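Local coordinates for GDSL-like protein (PDB 6HFZ), which removes acetyl groups from acetylated beta-mannans as a two-domain esterase of a commensal gut bacterium, at residues A[352-355]-A[356-359]; A[60-63]-A[64-68]; A[231-234]-A[235-238]; A[320-323]-A[324-328]. All blocks are in the same frame, centred on the assembly; numbering follows the deposited sequence.

Interaction 1 (A[352-355]-A[356-359]); sequences ETHE and NDAV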
ATOM      1  N   GLU A 352     -19.141   4.501  22.623  1.00 29.50           N
ATOM      2  CA  GLU A 352     -18.879   5.778  23.343  1.00 29.73           C
ATOM      3  C   GLU A 352     -19.071   6.952  22.367  1.00 31.41           C
ATOM      4  O   GLU A 352     -18.655   6.887  21.206  1.00 27.90           O
ATOM      5  CB  GLU A 352     -17.468   5.856  23.954  1.00 32.15           C
ATOM      6  CG  GLU A 352     -17.062   4.642  24.790  1.00 38.06           C
ATOM      7  CD  GLU A 352     -15.621   4.658  25.300  1.00 43.96           C
ATOM      8  OE1 GLU A 352     -15.024   3.553  25.468  1.00 45.72           O
ATOM      9  OE2 GLU A 352     -15.089   5.780  25.545  1.00 42.79           O
ATOM     10  N   THR A 353     -19.777   7.983  22.827  1.00 29.77           N
ATOM     11  CA  THR A 353     -19.958   9.244  22.139  1.00 31.48           C
ATOM     12  C   THR A 353     -19.751  10.380  23.137  1.00 34.41           C
ATOM     13  O   THR A 353     -19.757  10.139  24.354  1.00 36.37           O
ATOM     14  CB  THR A 353     -21.336   9.394  21.482  1.00 33.89           C
ATOM     15  OG1 THR A 353     -22.371   9.324  22.483  1.00 32.64           O
ATOM     16  CG2 THR A 353     -21.518   8.373  20.376  1.00 30.63           C
ATOM     17  N   HIS A 354     -19.547  11.582  22.590  1.00 32.66           N
ATOM     18  CA  HIS A 354     -19.325  12.755  23.366  1.00 35.76           C
ATOM     19  C   HIS A 354     -20.182  13.879  22.801  1.00 39.37           C
ATOM     20  O   HIS A 354     -20.337  13.991  21.585  1.00 33.03           O
ATOM     21  CB  HIS A 354     -17.838  13.151  23.404  1.00 34.61           C
ATOM     22  CG  HIS A 354     -16.919  12.008  23.663  1.00 39.79           C
ATOM     23  ND1 HIS A 354     -16.478  11.181  22.649  1.00 39.44           N
ATOM     24  CD2 HIS A 354     -16.366  11.548  24.806  1.00 40.44           C
ATOM     25  CE1 HIS A 354     -15.661  10.276  23.156  1.00 44.23           C
ATOM     26  NE2 HIS A 354     -15.578  10.478  24.473  1.00 45.34           N
ATOM     27  N   GLU A 355     -20.728  14.709  23.706  1.00 42.42           N
ATOM     28  CA  GLU A 355     -21.631  15.782  23.303  1.00 45.04           C
ATOM     29  C   GLU A 355     -20.934  16.658  22.252  1.00 39.43           C
ATOM     30  O   GLU A 355     -21.549  17.093  21.268  1.00 42.78           O
ATOM     31  CB  GLU A 355     -22.056  16.582  24.540  1.00 53.50           C
ATOM     32  CG  GLU A 355     -23.550  16.842  24.600  1.00 66.28           C
ATOM     33  CD  GLU A 355     -24.121  17.600  23.412  1.00 71.71           C
ATOM     34  OE1 GLU A 355     -25.241  17.248  22.984  1.00 72.58           O
ATOM     35  OE2 GLU A 355     -23.449  18.538  22.920  1.00 79.12           O
ATOM     36  N   ASN A 356     -19.631  16.864  22.452  1.00 39.48           N
ATOM     37  CA  ASN A 356     -18.812  17.757  21.637  1.00 37.96           C
ATOM     38  C   ASN A 356     -18.010  16.989  20.560  1.00 38.16           C
ATOM     39  O   ASN A 356     -16.942  17.440  20.174  1.00 35.33           O
ATOM     40  CB  ASN A 356     -17.868  18.567  22.535  1.00 40.81           C
ATOM     41  CG  ASN A 356     -16.934  17.729  23.390  1.00 45.70           C
ATOM     42  OD1 ASN A 356     -17.279  16.626  23.823  1.00 43.26           O
ATOM     43  ND2 ASN A 356     -15.749  18.259  23.660  1.00 45.32           N
ATOM     44  N   ASP A 357     -18.483  15.834  20.079  1.00 32.57           N
ATOM     45  CA  ASP A 357     -17.700  15.064  19.076  1.00 34.20           C
ATOM     46  C   ASP A 357     -17.493  15.939  17.833  1.00 36.88           C
ATOM     47  O   ASP A 357     -18.442  16.521  17.330  1.00 32.76           O
ATOM     48  CB  ASP A 357     -18.387  13.740  18.711  1.00 34.34           C
ATOM     49  CG  ASP A 357     -18.024  12.591  19.643  1.00 32.09           C
ATOM     50  OD1 ASP A 357     -16.950  12.653  20.287  1.00 32.09           O
ATOM     51  OD2 ASP A 357     -18.816  11.653  19.746  1.00 35.35           O
ATOM     52  N   ALA A 358     -16.240  16.028  17.362  1.00 33.67           N
ATOM     53  CA  ALA A 358     -15.853  16.910  16.207  1.00 36.67           C
ATOM     54  C   ALA A 358     -16.297  16.290  14.878  1.00 34.70           C
ATOM     55  O   ALA A 358     -16.550  16.972  13.868  1.00 34.08           O
ATOM     56  CB  ALA A 358     -14.356  17.125  16.235  1.00 35.77           C
ATOM     57  N   VAL A 359     -16.329  14.956  14.864  1.00 33.67           N
ATOM     58  CA  VAL A 359     -16.625  14.186  13.679  1.00 29.44           C
ATOM     59  C   VAL A 359     -17.411  12.945  14.097  1.00 28.52           C
ATOM     60  O   VAL A 359     -17.292  12.444  15.217  1.00 28.07           O
ATOM     61  CB  VAL A 359     -15.341  13.732  12.943  1.00 32.17           C
ATOM     62  CG1 VAL A 359     -14.518  14.891  12.402  1.00 35.85           C
ATOM     63  CG2 VAL A 359     -14.481  12.816  13.802  1.00 33.35           C
TER
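His-354 and Asp-357 hold the two ends of a type I beta turn, closed by a bond from Asp-357 N to His-354 O (3.0 Å). The same two residues are joined twice more through the aspartate carboxylate, which reaches back to the first residue of the turn and divides its oxygens between backbone and side chain. OD2 of Asp-357 accepts from His-354 N at 2.9 Å, met from above the carboxylate plane, while OD1 of Asp-357 takes the imidazole ND1 of His-354 at 2.8 Å on its syn side. That second bond is bent, with an N-H...O angle of 139°, and ring and carboxylate stand 79° apart, the acid at the edge of the imidazole. Chi1 of -46° sets the His-354 ring anti to its own carbonyl carbon and beside its N, which brings ND1 and N to the same carboxylate. This His-carboxylate pair belongs to the surface loop between strands 342-352 and 361-370, neighbouring strands of the chain in different sheets of the beta domain. The negative charge of Asp-357 would be expected to favour a protonated imidazole. Asn-356 OD1 also approaches His-354, 3.5 Å from its CB. Pro-300 touches the side chains of both Asn-356 and Asp-357, and Glu-352, at the end of its strand, forms a salt bridge with Arg-317.

Interaction 2 (A[60-63]-A[64-68]); sequences YEWW and KKTFP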
ATOM      1  N   TYR A  60       8.860   8.397 -13.784  1.00 23.31           N
ATOM      2  CA  TYR A  60       7.994   8.553 -14.966  1.00 24.80           C
ATOM      3  C   TYR A  60       8.758   9.383 -16.015  1.00 26.41           C
ATOM      4  O   TYR A  60       8.797   9.042 -17.213  1.00 25.65           O
ATOM      5  CB  TYR A  60       6.643   9.139 -14.546  1.00 25.28           C
ATOM      6  CG  TYR A  60       5.752   9.574 -15.680  1.00 25.40           C
ATOM      7  CD1 TYR A  60       5.178   8.657 -16.543  1.00 28.85           C
ATOM      8  CD2 TYR A  60       5.495  10.912 -15.868  1.00 29.25           C
ATOM      9  CE1 TYR A  60       4.352   9.066 -17.584  1.00 29.41           C
ATOM     10  CE2 TYR A  60       4.681  11.340 -16.908  1.00 32.26           C
ATOM     11  CZ  TYR A  60       4.113  10.415 -17.754  1.00 31.89           C
ATOM     12  OH  TYR A  60       3.310  10.881 -18.760  1.00 42.08           O
ATOM     13  N   GLU A  61       9.400  10.462 -15.556  1.00 25.00           N
ATOM     14  CA  GLU A  61      10.181  11.335 -16.451  1.00 27.41           C
ATOM     15  C   GLU A  61      11.350  10.547 -17.058  1.00 31.13           C
ATOM     16  O   GLU A  61      11.688  10.784 -18.234  1.00 25.01           O
ATOM     17  CB  GLU A  61      10.611  12.623 -15.740  1.00 27.53           C
ATOM     18  CG  GLU A  61       9.449  13.573 -15.556  1.00 31.70           C
ATOM     19  CD  GLU A  61       9.772  14.994 -15.155  1.00 39.58           C
ATOM     20  OE1 GLU A  61      10.628  15.176 -14.280  1.00 46.41           O
ATOM     21  OE2 GLU A  61       9.131  15.924 -15.697  1.00 47.39           O
ATOM     22  N   TRP A  62      11.978   9.635 -16.290  1.00 24.77           N
ATOM     23  CA  TRP A  62      13.003   8.745 -16.843  1.00 25.95           C
ATOM     24  C   TRP A  62      12.499   7.988 -18.076  1.00 26.74           C
ATOM     25  O   TRP A  62      13.207   7.963 -19.073  1.00 28.03           O
ATOM     26  CB  TRP A  62      13.611   7.778 -15.813  1.00 25.57           C
ATOM     27  CG  TRP A  62      14.705   6.908 -16.344  1.00 25.03           C
ATOM     28  CD1 TRP A  62      16.045   7.170 -16.318  1.00 23.97           C
ATOM     29  CD2 TRP A  62      14.559   5.632 -16.994  1.00 25.35           C
ATOM     30  NE1 TRP A  62      16.732   6.152 -16.919  1.00 24.98           N
ATOM     31  CE2 TRP A  62      15.846   5.208 -17.374  1.00 23.92           C
ATOM     32  CE3 TRP A  62      13.468   4.837 -17.347  1.00 24.64           C
ATOM     33  CZ2 TRP A  62      16.065   3.990 -18.000  1.00 25.60           C
ATOM     34  CZ3 TRP A  62      13.688   3.641 -17.982  1.00 27.28           C
ATOM     35  CH2 TRP A  62      14.975   3.234 -18.335  1.00 27.13           C
ATOM     36  N   TRP A  63      11.333   7.330 -17.992  1.00 25.64           N
ATOM     37  CA  TRP A  63      10.774   6.595 -19.131  1.00 25.83           C
ATOM     38  C   TRP A  63      10.618   7.542 -20.343  1.00 27.20           C
ATOM     39  O   TRP A  63      11.095   7.228 -21.444  1.00 28.39           O
ATOM     40  CB  TRP A  63       9.454   5.909 -18.747  1.00 28.39           C
ATOM     41  CG  TRP A  63       9.628   4.706 -17.868  1.00 24.59           C
ATOM     42  CD1 TRP A  63       9.552   4.640 -16.498  1.00 26.89           C
ATOM     43  CD2 TRP A  63       9.928   3.380 -18.305  1.00 25.42           C
ATOM     44  NE1 TRP A  63       9.787   3.358 -16.067  1.00 23.71           N
ATOM     45  CE2 TRP A  63      10.004   2.564 -17.154  1.00 24.75           C
ATOM     46  CE3 TRP A  63      10.109   2.804 -19.563  1.00 26.98           C
ATOM     47  CZ2 TRP A  63      10.280   1.202 -17.236  1.00 27.17           C
ATOM     48  CZ3 TRP A  63      10.396   1.465 -19.642  1.00 30.73           C
ATOM     49  CH2 TRP A  63      10.473   0.673 -18.494  1.00 29.66           C
ATOM     50  N   LYS A  64       9.947   8.671 -20.136  1.00 27.49           N
ATOM     51  CA  LYS A  64       9.709   9.674 -21.219  1.00 29.42           C
ATOM     52  C   LYS A  64      11.028  10.077 -21.905  1.00 32.57           C
ATOM     53  O   LYS A  64      11.102  10.102 -23.135  1.00 30.18           O
ATOM     54  CB  LYS A  64       9.024  10.921 -20.671  1.00 30.10           C
ATOM     55  CG  LYS A  64       7.584  10.716 -20.249  1.00 34.11           C
ATOM     56  CD  LYS A  64       6.952  11.979 -19.750  1.00 37.60           C
ATOM     57  CE  LYS A  64       6.792  13.020 -20.835  1.00 42.63           C
ATOM     58  NZ  LYS A  64       6.226  14.266 -20.273  1.00 49.77           N
ATOM     59  N   LYS A  65      12.066  10.374 -21.109  1.00 31.86           N
ATOM     60  CA  LYS A  65      13.338  10.914 -21.625  1.00 32.17           C
ATOM     61  C   LYS A  65      14.163   9.820 -22.312  1.00 33.42           C
ATOM     62  O   LYS A  65      14.849  10.055 -23.323  1.00 31.79           O
ATOM     63  CB  LYS A  65      14.169  11.549 -20.502  1.00 40.71           C
ATOM     64  CG  LYS A  65      15.411  12.286 -20.987  1.00 52.68           C
ATOM     65  CD  LYS A  65      15.100  13.476 -21.919  1.00 59.82           C
ATOM     66  CE  LYS A  65      16.284  13.954 -22.746  1.00 63.30           C
ATOM     67  NZ  LYS A  65      17.400  14.435 -21.896  1.00 65.24           N
ATOM     68  N   THR A  66      14.094   8.610 -21.778  1.00 26.86           N
ATOM     69  CA  THR A  66      14.854   7.512 -22.316  1.00 31.88           C
ATOM     70  C   THR A  66      14.239   7.049 -23.643  1.00 32.97           C
ATOM     71  O   THR A  66      14.985   6.630 -24.492  1.00 33.27           O
ATOM     72  CB  THR A  66      15.003   6.405 -21.265  1.00 29.02           C
ATOM     73  OG1 THR A  66      15.594   7.023 -20.120  1.00 26.79           O
ATOM     74  CG2 THR A  66      15.869   5.237 -21.684  1.00 29.75           C
ATOM     75  N   PHE A  67      12.900   7.110 -23.789  1.00 31.82           N
ATOM     76  CA  PHE A  67      12.187   6.561 -24.962  1.00 33.36           C
ATOM     77  C   PHE A  67      11.231   7.629 -25.485  1.00 33.18           C
ATOM     78  O   PHE A  67      10.016   7.552 -25.279  1.00 28.34           O
ATOM     79  CB  PHE A  67      11.480   5.245 -24.596  1.00 34.67           C
ATOM     80  CG  PHE A  67      12.322   4.190 -23.904  1.00 36.31           C
ATOM     81  CD1 PHE A  67      13.149   3.336 -24.630  1.00 33.57           C
ATOM     82  CD2 PHE A  67      12.274   4.031 -22.519  1.00 32.98           C
ATOM     83  CE1 PHE A  67      13.896   2.349 -24.002  1.00 35.96           C
ATOM     84  CE2 PHE A  67      13.024   3.048 -21.892  1.00 32.24           C
ATOM     85  CZ  PHE A  67      13.840   2.209 -22.628  1.00 36.38           C
ATOM     86  N   PRO A  68      11.743   8.729 -26.093  1.00 32.69           N
ATOM     87  CA  PRO A  68      10.886   9.847 -26.511  1.00 35.36           C
ATOM     88  C   PRO A  68       9.826   9.506 -27.579  1.00 31.42           C
ATOM     89  O   PRO A  68       8.864  10.267 -27.764  1.00 31.63           O
ATOM     90  CB  PRO A  68      11.865  10.897 -27.065  1.00 36.77           C
ATOM     91  CG  PRO A  68      13.143  10.141 -27.350  1.00 35.77           C
ATOM     92  CD  PRO A  68      13.171   8.976 -26.377  1.00 35.55           C
TER
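Lys-64 opens the last turn of helix 55-66, whose successive i to i+4 bonds join it to the turn before; the helix belongs to the alpha/beta domain of the SGNH-hydrolase family. Lys-64 N donates to Tyr-60 O at 3.2 Å in a nearly straight bond (174°), and the lysine chain runs over one face of the Tyr-60 ring near its rim, CD coming 3.7 Å from CE2 of Tyr-60. The phenol OH is anchored on the carbonyl of Phe-72. Lys-65 adds the next backbone bond, to Glu-61 O. At Thr-66 the pattern is doubled: both N and OG1 donate to Trp-62 O, from opposite faces of the carbonyl plane, OG1 at 2.8 Å. With OG1 beside the backbone N (chi1 -56°), the hydroxyl also sits over the centre of the Trp-62 indole, and CB makes a CH-pi contact 4.1 Å from the centroid of the six-membered ring of Trp-62. Phe-67 is the first residue to leave the helix, though its N still donates to Trp-63 O. Its ring completes an aromatic cluster: it turns an edge toward the Trp-62 face in an offset edge-to-face pair, planes 81° apart, and lies rim to rim with Trp-63. Helix 18-28 packs on all three of these aromatic residues. The closest aromatic carbons in the cluster are Phe-67 CE2 and Trp-63 CE3, 3.7 Å apart.

Interaction 3 (A[231-234]-A[235-238]); sequences TKNT and YEKS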
ATOM      1  N   THR A 231       4.418 -18.286   1.921  1.00 22.72           N
ATOM      2  CA  THR A 231       3.577 -18.213   3.101  1.00 22.75           C
ATOM      3  C   THR A 231       2.273 -18.978   2.870  1.00 21.89           C
ATOM      4  O   THR A 231       2.059 -19.541   1.795  1.00 23.44           O
ATOM      5  CB  THR A 231       3.312 -16.743   3.492  1.00 20.03           C
ATOM      6  OG1 THR A 231       2.325 -16.224   2.597  1.00 20.74           O
ATOM      7  CG2 THR A 231       4.575 -15.911   3.382  1.00 21.01           C
ATOM      8  N   LYS A 232       1.385 -18.967   3.881  1.00 25.89           N
ATOM      9  CA  LYS A 232       0.007 -19.525   3.757  1.00 26.25           C
ATOM     10  C   LYS A 232      -0.831 -18.772   2.700  1.00 25.21           C
ATOM     11  O   LYS A 232      -1.825 -19.299   2.196  1.00 25.66           O
ATOM     12  CB  LYS A 232      -0.719 -19.447   5.095  1.00 29.52           C
ATOM     13  CG  LYS A 232      -0.164 -20.356   6.180  1.00 33.39           C
ATOM     14  CD  LYS A 232      -1.058 -20.370   7.400  1.00 40.35           C
ATOM     15  CE  LYS A 232      -0.401 -21.029   8.597  1.00 46.02           C
ATOM     16  NZ  LYS A 232      -0.245 -22.491   8.415  1.00 46.85           N
ATOM     17  N   ASN A 233      -0.422 -17.548   2.358  1.00 24.48           N
ATOM     18  CA  ASN A 233      -0.947 -16.785   1.255  1.00 21.88           C
ATOM     19  C   ASN A 233      -2.474 -16.632   1.359  1.00 24.45           C
ATOM     20  O   ASN A 233      -3.169 -16.716   0.363  1.00 24.12           O
ATOM     21  CB  ASN A 233      -0.547 -17.385  -0.084  1.00 22.61           C
ATOM     22  CG  ASN A 233      -0.949 -16.525  -1.249  1.00 23.82           C
ATOM     23  OD1 ASN A 233      -0.773 -15.297  -1.209  1.00 21.88           O
ATOM     24  ND2 ASN A 233      -1.526 -17.156  -2.267  1.00 21.58           N
ATOM     25  N   THR A 234      -2.980 -16.338   2.561  1.00 23.47           N
ATOM     26  CA  THR A 234      -4.423 -16.246   2.770  1.00 23.66           C
ATOM     27  C   THR A 234      -4.993 -14.846   2.484  1.00 23.22           C
ATOM     28  O   THR A 234      -6.154 -14.586   2.840  1.00 22.32           O
ATOM     29  CB  THR A 234      -4.793 -16.776   4.162  1.00 24.11           C
ATOM     30  OG1 THR A 234      -4.314 -15.941   5.200  1.00 22.67           O
ATOM     31  CG2 THR A 234      -4.283 -18.180   4.403  1.00 27.10           C
ATOM     32  N   TYR A 235      -4.206 -13.929   1.897  1.00 21.72           N
ATOM     33  CA  TYR A 235      -4.691 -12.559   1.595  1.00 19.86           C
ATOM     34  C   TYR A 235      -4.773 -12.310   0.083  1.00 20.14           C
ATOM     35  O   TYR A 235      -5.269 -11.261  -0.314  1.00 22.48           O
ATOM     36  CB  TYR A 235      -3.863 -11.474   2.296  1.00 21.13           C
ATOM     37  CG  TYR A 235      -4.073 -11.424   3.786  1.00 21.15           C
ATOM     38  CD1 TYR A 235      -3.299 -12.187   4.626  1.00 22.53           C
ATOM     39  CD2 TYR A 235      -5.074 -10.648   4.368  1.00 22.35           C
ATOM     40  CE1 TYR A 235      -3.483 -12.164   5.997  1.00 21.59           C
ATOM     41  CE2 TYR A 235      -5.251 -10.584   5.736  1.00 21.28           C
ATOM     42  CZ  TYR A 235      -4.448 -11.350   6.552  1.00 21.79           C
ATOM     43  OH  TYR A 235      -4.625 -11.366   7.906  1.00 25.01           O
ATOM     44  N   GLU A 236      -4.374 -13.272  -0.759  1.00 22.39           N
ATOM     45  CA  GLU A 236      -4.379 -13.052  -2.194  1.00 22.76           C
ATOM     46  C   GLU A 236      -5.775 -12.706  -2.721  1.00 24.77           C
ATOM     47  O   GLU A 236      -5.913 -11.858  -3.619  1.00 24.07           O
ATOM     48  CB  GLU A 236      -3.786 -14.213  -2.983  1.00 22.94           C
ATOM     49  CG  GLU A 236      -3.430 -13.831  -4.424  1.00 24.61           C
ATOM     50  CD  GLU A 236      -2.827 -14.917  -5.324  1.00 25.44           C
ATOM     51  OE1 GLU A 236      -2.823 -14.715  -6.570  1.00 23.67           O
ATOM     52  OE2 GLU A 236      -2.367 -15.940  -4.780  1.00 27.15           O
ATOM     53  N   LYS A 237      -6.804 -13.373  -2.210  1.00 24.54           N
ATOM     54  CA  LYS A 237      -8.161 -12.939  -2.441  1.00 25.37           C
ATOM     55  C   LYS A 237      -8.571 -12.085  -1.236  1.00 26.22           C
ATOM     56  O   LYS A 237      -8.687 -12.589  -0.134  1.00 27.98           O
ATOM     57  CB  LYS A 237      -9.089 -14.147  -2.646  1.00 29.30           C
ATOM     58  CG  LYS A 237     -10.515 -13.711  -2.923  1.00 34.08           C
ATOM     59  CD  LYS A 237     -11.494 -14.771  -3.406  1.00 37.49           C
ATOM     60  CE  LYS A 237     -12.838 -14.125  -3.716  1.00 40.56           C
ATOM     61  NZ  LYS A 237     -13.965 -15.047  -3.430  1.00 48.24           N
ATOM     62  N   SER A 238      -8.721 -10.783  -1.448  1.00 23.07           N
ATOM     63  CA  SER A 238      -9.056  -9.828  -0.404  1.00 22.93           C
ATOM     64  C   SER A 238     -10.168  -8.927  -0.930  1.00 22.06           C
ATOM     65  O   SER A 238      -9.953  -8.205  -1.890  1.00 22.36           O
ATOM     66  CB  SER A 238      -7.859  -8.991   0.039  1.00 22.23           C
ATOM     67  OG  SER A 238      -6.927  -9.723   0.831  1.00 22.02           O
TER
HETATM   68  O   HOH W   1      -1.564 -13.640   0.903  1.00 22.55           O
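The amide of Asn-233 and the carboxylate of Glu-236 meet with their planes 44° apart, ND2 of Asn-233 donating to OE2 of Glu-236 at 2.9 Å. The bond is nearly straight (169°), lies in the amide plane and uses the anti lone pair of OE2, the one turned away from OE1. The extended Glu-236 chain passes beside the other end of the amide, with CB 3.7 Å from Asn-233 OD1. The Tyr-235 ring, by contrast, leans obliquely on the Thr-234 backbone, CG lying 3.8 Å from Thr-234 C. Asn-233 reaches the glutamate because its CG is anti to its backbone N (chi1 -174°). One water accepts from Tyr-235 N and donates to Asn-233 OD1, both at 2.8 Å, so the amide is fixed at both of its polar atoms. Just upstream, an ST turn, Asn-233 N to Thr-231 OG1, shapes the link leading from helix 196-215 into strand 237-241, where the hydrolase domain passes into the beta domain. Polar side chains pin this buried passage to both: Glu-236 OE2 also forms a salt bridge with Arg-126 of helix 115-129, and Thr-234 OG1 is hydrogen-bonded to Glu-119 and Asn-288. Tyr-235 OH is bonded to Glu-337.

Interaction 4 (A[320-323]-A[324-328]); sequences ANFD and ETWGD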
ATOM      1  N   ALA A 320     -11.735   6.079  17.523  1.00 26.62           N
ATOM      2  CA  ALA A 320     -11.532   7.092  16.480  1.00 26.33           C
ATOM      3  C   ALA A 320     -10.733   8.298  16.995  1.00 27.71           C
ATOM      4  O   ALA A 320     -10.390   9.156  16.226  1.00 30.88           O
ATOM      5  CB  ALA A 320     -12.863   7.463  15.889  1.00 28.70           C
ATOM      6  N   ASN A 321     -10.378   8.311  18.290  1.00 29.69           N
ATOM      7  CA  ASN A 321      -9.566   9.344  18.903  1.00 32.53           C
ATOM      8  C   ASN A 321      -8.081   9.039  18.670  1.00 33.58           C
ATOM      9  O   ASN A 321      -7.473   8.257  19.419  1.00 37.04           O
ATOM     10  CB  ASN A 321      -9.831   9.436  20.405  1.00 30.40           C
ATOM     11  CG  ASN A 321     -11.258   9.834  20.689  1.00 29.42           C
ATOM     12  OD1 ASN A 321     -11.582  11.011  20.609  1.00 32.14           O
ATOM     13  ND2 ASN A 321     -12.118   8.857  20.919  1.00 32.43           N
ATOM     14  N   PHE A 322      -7.515   9.654  17.627  1.00 36.43           N
ATOM     15  CA  PHE A 322      -6.119   9.434  17.232  1.00 34.86           C
ATOM     16  C   PHE A 322      -5.202  10.179  18.201  1.00 41.47           C
ATOM     17  O   PHE A 322      -5.417  11.372  18.467  1.00 44.05           O
ATOM     18  CB  PHE A 322      -5.850   9.929  15.810  1.00 30.53           C
ATOM     19  CG  PHE A 322      -4.626   9.349  15.136  1.00 30.14           C
ATOM     20  CD1 PHE A 322      -4.084   8.143  15.553  1.00 29.02           C
ATOM     21  CD2 PHE A 322      -4.101   9.946  14.005  1.00 31.46           C
ATOM     22  CE1 PHE A 322      -3.005   7.585  14.898  1.00 30.95           C
ATOM     23  CE2 PHE A 322      -2.987   9.408  13.373  1.00 30.29           C
ATOM     24  CZ  PHE A 322      -2.429   8.241  13.842  1.00 31.15           C
ATOM     25  N   ASP A 323      -4.166   9.483  18.675  1.00 49.88           N
ATOM     26  CA  ASP A 323      -3.244  10.035  19.670  1.00 49.15           C
ATOM     27  C   ASP A 323      -1.988  10.614  19.005  1.00 49.60           C
ATOM     28  O   ASP A 323      -1.095  11.064  19.705  1.00 52.93           O
ATOM     29  CB  ASP A 323      -2.883   8.983  20.720  1.00 52.78           C
ATOM     30  CG  ASP A 323      -2.399   7.657  20.165  1.00 60.03           C
ATOM     31  OD1 ASP A 323      -2.544   7.434  18.941  1.00 68.24           O
ATOM     32  OD2 ASP A 323      -1.884   6.848  20.970  1.00 68.56           O
ATOM     33  N   GLU A 324      -1.911  10.590  17.670  1.00 47.01           N
ATOM     34  CA  GLU A 324      -0.811  11.204  16.915  1.00 49.35           C
ATOM     35  C   GLU A 324      -1.379  12.447  16.246  1.00 47.56           C
ATOM     36  O   GLU A 324      -2.570  12.653  16.325  1.00 51.44           O
ATOM     37  CB  GLU A 324      -0.243  10.222  15.884  1.00 50.79           C
ATOM     38  CG  GLU A 324       0.154   8.892  16.495  1.00 50.50           C
ATOM     39  CD  GLU A 324       0.635   7.846  15.511  1.00 54.70           C
ATOM     40  OE1 GLU A 324       1.199   8.233  14.471  1.00 57.55           O
ATOM     41  OE2 GLU A 324       0.433   6.643  15.783  1.00 51.72           O
ATOM     42  N   THR A 325      -0.541  13.236  15.568  1.00 50.49           N
ATOM     43  CA  THR A 325      -0.960  14.584  15.187  1.00 54.75           C
ATOM     44  C   THR A 325      -0.733  14.890  13.697  1.00 51.79           C
ATOM     45  O   THR A 325      -1.257  15.883  13.218  1.00 50.67           O
ATOM     46  CB  THR A 325      -0.271  15.633  16.072  1.00 58.55           C
ATOM     47  OG1 THR A 325       1.145  15.467  15.937  1.00 59.60           O
ATOM     48  CG2 THR A 325      -0.686  15.519  17.523  1.00 60.08           C
ATOM     49  N   TRP A 326       0.024  14.056  12.971  1.00 53.07           N
ATOM     50  CA  TRP A 326       0.395  14.349  11.567  1.00 47.01           C
ATOM     51  C   TRP A 326      -0.841  14.453  10.658  1.00 43.58           C
ATOM     52  O   TRP A 326      -0.778  15.015   9.581  1.00 44.52           O
ATOM     53  CB  TRP A 326       1.365  13.292  11.032  1.00 51.89           C
ATOM     54  CG  TRP A 326       0.875  11.880  11.160  1.00 51.93           C
ATOM     55  CD1 TRP A 326       1.165  11.001  12.168  1.00 52.68           C
ATOM     56  CD2 TRP A 326      -0.023  11.187  10.268  1.00 51.58           C
ATOM     57  NE1 TRP A 326       0.521   9.809  11.957  1.00 49.81           N
ATOM     58  CE2 TRP A 326      -0.207   9.889  10.798  1.00 48.72           C
ATOM     59  CE3 TRP A 326      -0.676  11.526   9.071  1.00 49.21           C
ATOM     60  CZ2 TRP A 326      -1.013   8.936  10.170  1.00 50.63           C
ATOM     61  CZ3 TRP A 326      -1.464  10.582   8.448  1.00 50.60           C
ATOM     62  CH2 TRP A 326      -1.631   9.304   8.996  1.00 52.28           C
ATOM     63  N   GLY A 327      -1.967  13.868  11.076  1.00 39.70           N
ATOM     64  CA  GLY A 327      -3.188  13.880  10.294  1.00 36.76           C
ATOM     65  C   GLY A 327      -4.044  12.655  10.587  1.00 32.09           C
ATOM     66  O   GLY A 327      -3.646  11.764  11.340  1.00 30.78           O
ATOM     67  N   ASP A 328      -5.238  12.646  10.005  1.00 30.38           N
ATOM     68  CA  ASP A 328      -6.164  11.507  10.094  1.00 29.31           C
ATOM     69  C   ASP A 328      -5.467  10.277   9.492  1.00 29.12           C
ATOM     70  O   ASP A 328      -4.719  10.392   8.498  1.00 30.26           O
ATOM     71  CB  ASP A 328      -7.458  11.815   9.332  1.00 27.79           C
ATOM     72  CG  ASP A 328      -8.342  12.885   9.961  1.00 29.98           C
ATOM     73  OD1 ASP A 328      -8.153  13.185  11.145  1.00 34.91           O
ATOM     74  OD2 ASP A 328      -9.185  13.428   9.237  1.00 34.27           O
TER
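Phe-322 makes aromatic contact with Trp-326, presenting its edge to the indole face in an offset edge-to-face pair. The planes are perpendicular (90°), with the Phe-322 centroid 5.5 Å from that of the five-membered ring of Trp-326, and CE2 of Phe-322 stands above the indole toward its rim. Chi1 of -160° swings the Phe-322 ring into the bend of the loop. Glu-324 adds a CH-pi contact, its CB over one face of the phenyl ring, 3.9 Å from the centroid; the carboxylate carbon CD of Glu-324 lies 3.5 Å from Phe-322 CZ. These residues belong to the surface loop joining strands 316-319 and 329-336 of the beta domain, with Trp-326 near, though not touching, a possible Ser-His-Asp triad of the hydrolase domain (Ser-41, His-193, Asp-190). Among polar contacts, Trp-326 NE1 donates to Glu-324 OE1 at 3.0 Å, in the indole plane but from above the carboxylate plane, which restrains the indole's rotation. Gly-327 O lies at the edge of the phenyl ring, 3.2 Å from Phe-322 CE2; this buried carbonyl oxygen has no polar partner in the model. The side chains of Asp-323 and Glu-324 run side by side, OD1 of Asp-323 4.4 Å from OE2 of Glu-324; both residues being exposed, solvent probably eases their like charges.

In the fold
Along the chain the contacts come in the order 2, 3, 4, 1, following the passage from the hydrolase domain to the beta domain. Interaction 2 ends helix 55-66 of the first; interaction 3 lies on the connection into strand 237-241, about 35 Å away between centres. Interactions 4 and 1 are loops at the same end of the beta domain, their centres about 15 Å apart and nearest atoms about 4 Å; both lie near Pro-300. Interactions 1 and 2, about 51 Å apart, lie on opposite sides of the chain's centre. Interaction 3 thus ties the two domains together, whereas interaction 4 places a beta-domain loop near the possible active site, consistent with both domains shaping its surroundings.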